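Local structure of MAU2 chromatid cohesion factor homolog (Saccharomyces cerevisiae, 4XDN) at residues Leu348-Val351 / Tyr352-Gln356. The protein pairs with SCC2 in the complex that is required for cohesin to associate with chromosomes, and so takes part in sister chromatid cohesion. Residues are numbered along the deposited sequence; the frame is centred on the assembly and turned at random.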
ATOM      1  N   LEU A 348      17.791   2.768   5.388  1.00 34.97           N
ATOM      2  CA  LEU A 348      17.027   3.076   4.186  1.00 33.51           C
ATOM      3  C   LEU A 348      17.941   2.975   2.962  1.00 33.08           C
ATOM      4  O   LEU A 348      17.535   2.445   1.928  1.00 31.98           O
ATOM      5  CB  LEU A 348      16.380   4.463   4.271  1.00 31.23           C
ATOM      6  CG  LEU A 348      14.997   4.543   4.934  1.00 31.83           C
ATOM      7  CD1 LEU A 348      14.500   5.980   4.946  1.00 31.35           C
ATOM      8  CD2 LEU A 348      13.971   3.649   4.243  1.00 35.14           C
ATOM      9  N   PRO A 349      19.181   3.484   3.072  1.00 36.61           N
ATOM     10  CA  PRO A 349      20.164   3.238   2.011  1.00 35.89           C
ATOM     11  C   PRO A 349      20.393   1.754   1.733  1.00 34.12           C
ATOM     12  O   PRO A 349      20.624   1.383   0.584  1.00 36.08           O
ATOM     13  CB  PRO A 349      21.431   3.890   2.561  1.00 39.06           C
ATOM     14  CG  PRO A 349      20.934   4.991   3.410  1.00 40.01           C
ATOM     15  CD  PRO A 349      19.663   4.495   4.032  1.00 38.66           C
ATOM     16  N   LYS A 350      20.331   0.920   2.766  1.00 32.71           N
ATOM     17  CA  LYS A 350      20.508  -0.518   2.587  1.00 34.75           C
ATOM     18  C   LYS A 350      19.325  -1.111   1.827  1.00 33.29           C
ATOM     19  O   LYS A 350      19.507  -1.919   0.916  1.00 33.37           O
ATOM     20  CB  LYS A 350      20.674  -1.220   3.937  1.00 38.87           C
ATOM     21  CG  LYS A 350      20.754  -2.736   3.837  1.00 45.12           C
ATOM     22  CD  LYS A 350      21.078  -3.368   5.182  1.00 51.97           C
ATOM     23  CE  LYS A 350      21.021  -4.889   5.109  1.00 56.18           C
ATOM     24  NZ  LYS A 350      21.161  -5.516   6.453  1.00 58.96           N
ATOM     25  N   VAL A 351      18.117  -0.709   2.213  1.00 32.24           N
ATOM     26  CA  VAL A 351      16.905  -1.111   1.508  1.00 33.41           C
ATOM     27  C   VAL A 351      17.003  -0.697   0.046  1.00 34.11           C
ATOM     28  O   VAL A 351      16.645  -1.459  -0.856  1.00 32.08           O
ATOM     29  CB  VAL A 351      15.645  -0.477   2.142  1.00 33.98           C
ATOM     30  CG1 VAL A 351      14.395  -0.811   1.331  1.00 32.83           C
ATOM     31  CG2 VAL A 351      15.487  -0.940   3.583  1.00 34.67           C
ATOM     32  N   TYR A 352      17.493   0.516  -0.180  1.00 32.64           N
ATOM     33  CA  TYR A 352      17.663   1.038  -1.528  1.00 32.43           C
ATOM     34  C   TYR A 352      18.623   0.160  -2.331  1.00 34.61           C
ATOM     35  O   TYR A 352      18.273  -0.322  -3.409  1.00 33.24           O
ATOM     36  CB  TYR A 352      18.172   2.477  -1.477  1.00 32.53           C
ATOM     37  CG  TYR A 352      18.189   3.176  -2.816  1.00 31.70           C
ATOM     38  CD1 TYR A 352      19.303   3.105  -3.642  1.00 35.52           C
ATOM     39  CD2 TYR A 352      17.097   3.916  -3.252  1.00 30.69           C
ATOM     40  CE1 TYR A 352      19.328   3.745  -4.866  1.00 38.11           C
ATOM     41  CE2 TYR A 352      17.114   4.562  -4.476  1.00 33.23           C
ATOM     42  CZ  TYR A 352      18.233   4.472  -5.279  1.00 36.29           C
ATOM     43  OH  TYR A 352      18.264   5.108  -6.499  1.00 38.75           O
ATOM     44  N   SER A 353      19.823  -0.054  -1.799  1.00 36.22           N
ATOM     45  CA  SER A 353      20.841  -0.840  -2.495  1.00 38.69           C
ATOM     46  C   SER A 353      20.422  -2.299  -2.677  1.00 36.64           C
ATOM     47  O   SER A 353      20.687  -2.896  -3.721  1.00 36.54           O
ATOM     48  CB  SER A 353      22.173  -0.780  -1.744  1.00 41.73           C
ATOM     49  OG  SER A 353      22.075  -1.399  -0.474  1.00 44.29           O
ATOM     50  N   THR A 354      19.781  -2.876  -1.663  1.00 35.97           N
ATOM     51  CA  THR A 354      19.288  -4.249  -1.762  1.00 36.09           C
ATOM     52  C   THR A 354      18.291  -4.354  -2.905  1.00 35.50           C
ATOM     53  O   THR A 354      18.350  -5.277  -3.717  1.00 36.30           O
ATOM     54  CB  THR A 354      18.612  -4.716  -0.453  1.00 36.93           C
ATOM     55  OG1 THR A 354      19.585  -4.785   0.594  1.00 38.70           O
ATOM     56  CG2 THR A 354      17.969  -6.095  -0.626  1.00 36.77           C
ATOM     57  N   THR A 355      17.378  -3.391  -2.956  1.00 33.85           N
ATOM     58  CA  THR A 355      16.339  -3.352  -3.975  1.00 33.74           C
ATOM     59  C   THR A 355      16.949  -3.232  -5.369  1.00 33.98           C
ATOM     60  O   THR A 355      16.486  -3.874  -6.310  1.00 32.83           O
ATOM     61  CB  THR A 355      15.369  -2.180  -3.724  1.00 31.59           C
ATOM     62  OG1 THR A 355      14.724  -2.366  -2.457  1.00 28.87           O
ATOM     63  CG2 THR A 355      14.311  -2.089  -4.811  1.00 31.00           C
ATOM     64  N   GLN A 356      17.989  -2.412  -5.496  1.00 33.84           N
ATOM     65  CA  GLN A 356      18.687  -2.265  -6.770  1.00 35.78           C
ATOM     66  C   GLN A 356      19.226  -3.608  -7.255  1.00 35.37           C
ATOM     67  O   GLN A 356      19.158  -3.918  -8.444  1.00 36.33           O
ATOM     68  CB  GLN A 356      19.831  -1.261  -6.650  1.00 40.94           C
ATOM     69  CG  GLN A 356      19.388   0.189  -6.615  1.00 43.03           C
ATOM     70  CD  GLN A 356      20.560   1.149  -6.550  1.00 46.62           C
ATOM     71  OE1 GLN A 356      21.511   0.940  -5.795  1.00 46.03           O
ATOM     72  NE2 GLN A 356      20.503   2.204  -7.355  1.00 48.95           N
TER
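Within helix 339-360, three successive hydroxyl residues, Ser353, Thr354 and Thr355, fold back on the carbonyls of Lys350 and Val351 in the preceding turn. Lys350 O receives three hydrogen bonds: from Thr354 N, the ordinary i to i+4 bond, at 2.8 Å, from Thr354 OG1 at 2.9 Å and from Ser353 OG at 3.0 Å. Thr354 OG1 stands above the carbonyl plane, whereas Ser353 OG comes in from the flank, at a C=O...O angle of 111°. Ser353 can reach there because its OG sits between backbone N and carbonyl carbon (chi1 65°). In both threonines OG1 is anti to the carbonyl carbon instead, which carries it back over the previous turn. Thr355 thus gives Val351 O two bonds from opposite faces, with Thr355 OG1 at 2.7 Å. Thr355 OG1 also accepts a hydrogen bond from Asn322 ND2 of helix 317-331, which suits a small hydroxyl residue to a buried position; the Thr355 side chain also touches Ile382 and Leu383 of helix 369-398. Val351, beta-branched and apolar, lies alongside it and packs against both of those helices. Four residues before Ser353, Pro349 has no amide hydrogen, and the helix is kinked there; the Pro349 carbonyl accepts from Ser353 N as usual (2.9 Å). Backbone carbonyls thereby take up the hydroxyl donors within the helix, which probably lowers the cost of burying Thr355 beside Val351.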